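Local coordinates for PF04016 domain protein (Desulfitobacterium hafniense, PDB 3L5O), which is of unknown function but combines enolase-like and Rossmann-like folds around a probable active site with a possible role in heavy-metal chelation, at residues V41-V55 with V241-G253. Numbering follows the deposited sequence. Where two conformers were deposited one is given.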
loop_
_atom_site.group_PDB
_atom_site.type_symbol
_atom_site.label_atom_id
_atom_site.label_comp_id
_atom_site.label_asym_id
_atom_site.label_seq_id
_atom_site.Cartn_x
_atom_site.Cartn_y
_atom_site.Cartn_z
ATOM N N VAL A 41 -15.685 -6.552 2.266
ATOM C CA VAL A 41 -16.173 -5.708 3.356
ATOM C C VAL A 41 -15.484 -4.347 3.309
ATOM O O VAL A 41 -14.272 -4.254 3.096
ATOM C CB VAL A 41 -15.956 -6.357 4.738
ATOM C CG1 VAL A 41 -16.331 -5.376 5.857
ATOM C CG2 VAL A 41 -16.767 -7.635 4.858
ATOM N N CYS A 42 -16.293 -3.307 3.513
ATOM C CA CYS A 42 -15.836 -1.926 3.545
ATOM C C CYS A 42 -15.973 -1.436 4.985
ATOM O O CYS A 42 -17.088 -1.163 5.448
ATOM C CB CYS A 42 -16.692 -1.084 2.589
ATOM S SG CYS A 42 -15.864 0.322 1.813
ATOM N N GLY A 43 -14.848 -1.353 5.686
ATOM C CA GLY A 43 -14.819 -0.875 7.063
ATOM C C GLY A 43 -14.434 0.580 7.126
ATOM O O GLY A 43 -14.198 1.204 6.085
ATOM N N THR A 44 -14.353 1.104 8.350
ATOM C CA THR A 44 -14.047 2.514 8.601
ATOM C C THR A 44 -12.629 2.918 8.194
ATOM O O THR A 44 -12.408 4.048 7.721
ATOM C CB THR A 44 -14.215 2.816 10.099
ATOM O OG1 THR A 44 -15.581 2.622 10.478
ATOM C CG2 THR A 44 -13.931 4.291 10.414
ATOM N N THR A 45 -11.681 2.004 8.408
ATOM C CA THR A 45 -10.262 2.260 8.133
ATOM C C THR A 45 -9.661 1.426 7.004
ATOM O O THR A 45 -8.595 1.775 6.487
ATOM C CB THR A 45 -9.440 2.033 9.409
ATOM O OG1 THR A 45 -9.590 0.675 9.853
ATOM C CG2 THR A 45 -9.992 2.869 10.559
ATOM N N HIS A 46 -10.310 0.320 6.630
ATOM C CA HIS A 46 -9.876 -0.444 5.466
ATOM C C HIS A 46 -11.063 -1.025 4.722
ATOM O O HIS A 46 -12.135 -1.209 5.284
ATOM C CB HIS A 46 -8.953 -1.621 5.830
ATOM C CG HIS A 46 -7.595 -1.226 6.332
ATOM N ND1 HIS A 46 -7.268 -1.252 7.672
ATOM C CD2 HIS A 46 -6.476 -0.835 5.677
ATOM C CE1 HIS A 46 -6.008 -0.883 7.819
ATOM N NE2 HIS A 46 -5.505 -0.627 6.624
ATOM N N SER A 47 -10.826 -1.303 3.442
ATOM C CA SER A 47 -11.641 -2.187 2.627
ATOM C C SER A 47 -10.868 -3.498 2.475
ATOM O O SER A 47 -9.643 -3.494 2.462
ATOM C CB SER A 47 -11.889 -1.561 1.257
ATOM O OG SER A 47 -12.824 -0.489 1.346
ATOM N N VAL A 48 -11.588 -4.617 2.389
ATOM C CA VAL A 48 -10.970 -5.943 2.304
ATOM C C VAL A 48 -11.728 -6.842 1.297
ATOM O O VAL A 48 -12.960 -6.880 1.263
ATOM C CB VAL A 48 -10.796 -6.587 3.714
ATOM C CG1 VAL A 48 -12.127 -6.875 4.362
ATOM C CG2 VAL A 48 -9.946 -7.851 3.644
ATOM N N ILE A 49 -10.962 -7.531 0.455
ATOM C CA ILE A 49 -11.488 -8.478 -0.513
ATOM C C ILE A 49 -10.781 -9.820 -0.379
ATOM O O ILE A 49 -9.588 -9.870 -0.213
ATOM C CB ILE A 49 -11.316 -7.903 -1.946
ATOM C CG1 ILE A 49 -12.215 -6.675 -2.102
ATOM C CG2 ILE A 49 -11.591 -8.944 -3.005
ATOM C CD1 ILE A 49 -12.386 -6.184 -3.512
ATOM N N ARG A 50 -11.560 -10.898 -0.446
ATOM C CA ARG A 50 -11.074 -12.261 -0.644
ATOM C C ARG A 50 -11.357 -12.720 -2.056
ATOM O O ARG A 50 -12.461 -12.543 -2.538
ATOM C CB ARG A 50 -11.794 -13.233 0.282
ATOM C CG ARG A 50 -11.208 -14.637 0.223
ATOM C CD ARG A 50 -11.716 -15.577 1.324
ATOM N NE ARG A 50 -13.161 -15.849 1.228
ATOM C CZ ARG A 50 -13.741 -16.636 0.344
ATOM N NH1 ARG A 50 -13.029 -17.260 -0.585
ATOM N NH2 ARG A 50 -15.062 -16.798 0.372
ATOM N N SER A 51 -10.352 -13.311 -2.703
ATOM C CA SER A 51 -10.522 -14.077 -3.938
ATOM C C SER A 51 -9.853 -15.415 -3.677
ATOM O O SER A 51 -8.633 -15.444 -3.514
ATOM C CB SER A 51 -9.823 -13.403 -5.135
ATOM O OG SER A 51 -9.968 -14.179 -6.333
ATOM N N GLY A 52 -10.643 -16.501 -3.658
ATOM C CA GLY A 52 -10.181 -17.792 -3.170
ATOM C C GLY A 52 -9.549 -17.781 -1.782
ATOM O O GLY A 52 -10.181 -17.394 -0.801
ATOM N N ASN A 53 -8.292 -18.211 -1.714
ATOM C CA ASN A 53 -7.474 -18.190 -0.487
ATOM C C ASN A 53 -6.707 -16.861 -0.225
ATOM O O ASN A 53 -6.012 -16.719 0.792
ATOM C CB ASN A 53 -6.511 -19.395 -0.573
ATOM C CG ASN A 53 -5.500 -19.454 0.552
ATOM O OD1 ASN A 53 -5.857 -19.493 1.731
ATOM N ND2 ASN A 53 -4.217 -19.508 0.184
ATOM N N GLY A 54 -6.845 -15.882 -1.112
ATOM C CA GLY A 54 -6.065 -14.661 -1.035
ATOM C C GLY A 54 -6.886 -13.494 -0.526
ATOM O O GLY A 54 -8.041 -13.299 -0.925
ATOM N N VAL A 55 -6.284 -12.697 0.342
ATOM C CA VAL A 55 -6.944 -11.537 0.919
ATOM C C VAL A 55 -6.090 -10.274 0.715
ATOM O O VAL A 55 -4.920 -10.240 1.095
ATOM C CB VAL A 55 -7.214 -11.748 2.435
ATOM C CG1 VAL A 55 -7.735 -10.449 3.083
ATOM C CG2 VAL A 55 -8.184 -12.879 2.628
ATOM N N VAL A 241 -1.730 -11.602 4.800
ATOM C CA VAL A 241 -2.746 -12.150 5.702
ATOM C C VAL A 241 -2.584 -13.683 5.853
ATOM O O VAL A 241 -2.593 -14.409 4.870
ATOM C CB VAL A 241 -4.183 -11.816 5.214
ATOM C CG1 VAL A 241 -5.232 -12.608 6.045
ATOM C CG2 VAL A 241 -4.434 -10.330 5.312
ATOM N N LYS A 242 -2.433 -14.170 7.076
ATOM C CA LYS A 242 -2.377 -15.618 7.331
ATOM C C LYS A 242 -3.699 -16.175 7.913
ATOM O O LYS A 242 -3.956 -17.388 7.868
ATOM C CB LYS A 242 -1.193 -15.957 8.247
ATOM C CG LYS A 242 0.186 -15.653 7.633
ATOM C CD LYS A 242 1.330 -15.856 8.642
ATOM N N ASP A 243 -4.527 -15.279 8.453
ATOM C CA ASP A 243 -5.810 -15.627 9.048
ATOM C C ASP A 243 -6.877 -14.815 8.307
ATOM O O ASP A 243 -7.182 -13.682 8.689
ATOM C CB ASP A 243 -5.779 -15.287 10.541
ATOM C CG ASP A 243 -6.812 -16.047 11.345
ATOM O OD1 ASP A 243 -7.902 -16.378 10.820
ATOM O OD2 ASP A 243 -6.609 -16.355 12.537
ATOM N N ASN A 244 -7.407 -15.404 7.228
ATOM C CA ASN A 244 -8.425 -14.785 6.378
ATOM C C ASN A 244 -9.671 -14.381 7.155
ATOM O O ASN A 244 -10.072 -13.225 7.121
ATOM C CB ASN A 244 -8.835 -15.737 5.236
ATOM C CG ASN A 244 -7.747 -15.902 4.163
ATOM O OD1 ASN A 244 -6.632 -15.353 4.276
ATOM N ND2 ASN A 244 -8.078 -16.661 3.104
ATOM N N ALA A 245 -10.267 -15.341 7.856
ATOM C CA ALA A 245 -11.467 -15.096 8.657
ATOM C C ALA A 245 -11.240 -13.952 9.653
ATOM O O ALA A 245 -12.088 -13.073 9.812
ATOM C CB ALA A 245 -11.901 -16.388 9.387
ATOM N N ARG A 246 -10.059 -13.930 10.263
ATOM C CA ARG A 246 -9.743 -12.945 11.282
ATOM C C ARG A 246 -9.540 -11.561 10.710
ATOM O O ARG A 246 -9.991 -10.587 11.293
ATOM C CB ARG A 246 -8.503 -13.353 12.071
ATOM C CG ARG A 246 -8.225 -12.425 13.223
ATOM C CD ARG A 246 -7.073 -12.820 14.106
ATOM N NE ARG A 246 -6.890 -11.830 15.165
ATOM C CZ ARG A 246 -6.298 -12.068 16.323
ATOM N NH1 ARG A 246 -5.816 -13.273 16.599
ATOM N NH2 ARG A 246 -6.195 -11.097 17.221
ATOM N N ALA A 247 -8.846 -11.475 9.579
ATOM C CA ALA A 247 -8.661 -10.216 8.865
ATOM C C ALA A 247 -9.995 -9.513 8.611
ATOM O O ALA A 247 -10.092 -8.312 8.756
ATOM C CB ALA A 247 -7.935 -10.468 7.548
ATOM N N PHE A 248 -11.011 -10.270 8.228
ATOM C CA PHE A 248 -12.355 -9.719 8.008
ATOM C C PHE A 248 -13.029 -9.272 9.302
ATOM O O PHE A 248 -13.688 -8.239 9.328
ATOM C CB PHE A 248 -13.246 -10.717 7.278
ATOM C CG PHE A 248 -13.134 -10.649 5.763
ATOM C CD1 PHE A 248 -12.060 -11.244 5.096
ATOM C CD2 PHE A 248 -14.102 -9.989 5.015
ATOM C CE1 PHE A 248 -11.964 -11.192 3.697
ATOM C CE2 PHE A 248 -14.018 -9.938 3.636
ATOM C CZ PHE A 248 -12.934 -10.538 2.969
ATOM N N ARG A 249 -12.851 -10.039 10.372
ATOM C CA ARG A 249 -13.373 -9.642 11.676
ATOM C C ARG A 249 -12.838 -8.281 12.044
ATOM O O ARG A 249 -13.597 -7.396 12.396
ATOM C CB ARG A 249 -13.042 -10.682 12.751
ATOM C CG ARG A 249 -13.711 -12.036 12.493
ATOM C CD ARG A 249 -13.777 -12.971 13.701
ATOM N NE ARG A 249 -12.486 -13.589 14.031
ATOM C CZ ARG A 249 -12.043 -14.754 13.539
ATOM N NH1 ARG A 249 -12.771 -15.469 12.681
ATOM N NH2 ARG A 249 -10.850 -15.211 13.918
ATOM N N ILE A 250 -11.530 -8.094 11.914
ATOM C CA ILE A 250 -10.895 -6.839 12.281
ATOM C C ILE A 250 -11.403 -5.676 11.422
ATOM O O ILE A 250 -11.768 -4.629 11.955
ATOM C CB ILE A 250 -9.336 -6.964 12.177
ATOM C CG1 ILE A 250 -8.799 -7.924 13.254
ATOM C CG2 ILE A 250 -8.683 -5.591 12.283
ATOM C CD1 ILE A 250 -7.408 -8.481 12.984
ATOM N N VAL A 251 -11.412 -5.855 10.099
ATOM C CA VAL A 251 -11.794 -4.777 9.169
ATOM C C VAL A 251 -13.248 -4.351 9.383
ATOM O O VAL A 251 -13.589 -3.174 9.236
ATOM C CB VAL A 251 -11.613 -5.186 7.661
ATOM C CG1 VAL A 251 -12.107 -4.067 6.719
ATOM C CG2 VAL A 251 -10.151 -5.545 7.352
ATOM N N ALA A 252 -14.085 -5.318 9.753
ATOM C CA ALA A 252 -15.503 -5.083 9.982
ATOM C C ALA A 252 -15.801 -4.431 11.334
ATOM O O ALA A 252 -16.959 -4.140 11.623
ATOM C CB ALA A 252 -16.274 -6.400 9.866
ATOM N N GLY A 253 -14.780 -4.252 12.168
ATOM C CA GLY A 253 -14.935 -3.636 13.481
ATOM C C GLY A 253 -15.405 -4.589 14.573
ATOM O O GLY A 253 -15.677 -4.150 15.696
HETATM O O HOH W 1 -11.809 -1.177 8.962
HETATM O O HOH W 2 -2.466 -11.286 1.891
#
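F248 points its ring from helix 244-251 at the three-stranded antiparallel sheet, and V41, V48 and R50 receive it. Beyond CB, the side chain of F248 first meets the sheet at CG, which lies under V48 CG1. Farther out the two edges part company: CD2 and CE2 run along V41 CG2, which is 3.6 Å from F248 CD2, whereas CE1 meets V48 CG2 and R50 CB. The tip, F248 CZ, ends 3.7 Å from R50 N, with that nitrogen at the ring edge. Over one face sits V48 CG1, 3.7 Å from F248 CE2, in a CH-pi contact. A chi1 of 65° sets this methyl between the backbone N and the carbonyl carbon of V48, where it also touches V251 CG1.

Toward the beta turn S51-G54, N244 lays its amide against V55 CG2 and donates ND2 to N53 O (3.1 Å from N244 ND2, 169° at the hydrogen). N53 O lies in the amide plane of N244, whereas ND2 stands above the carbonyl plane of N53. At the other end a water bridges V251 O to H46 N and T45 OG1, and G43 CA packs 3.4 Å from V251 O in a CA-H...O contact.

The helix runs roughly antiparallel to strand 46-51, at 153° with the axes 8.9 Å apart. It follows strand 235-241 of the mixed, Rossmann-like sheet, so this packing probably joins the Rossmann-like part to the antiparallel sheet, which is consistent with the enolase-like part; on the opposite side of the small sheet, I49 and S47 pack on helix 91-105.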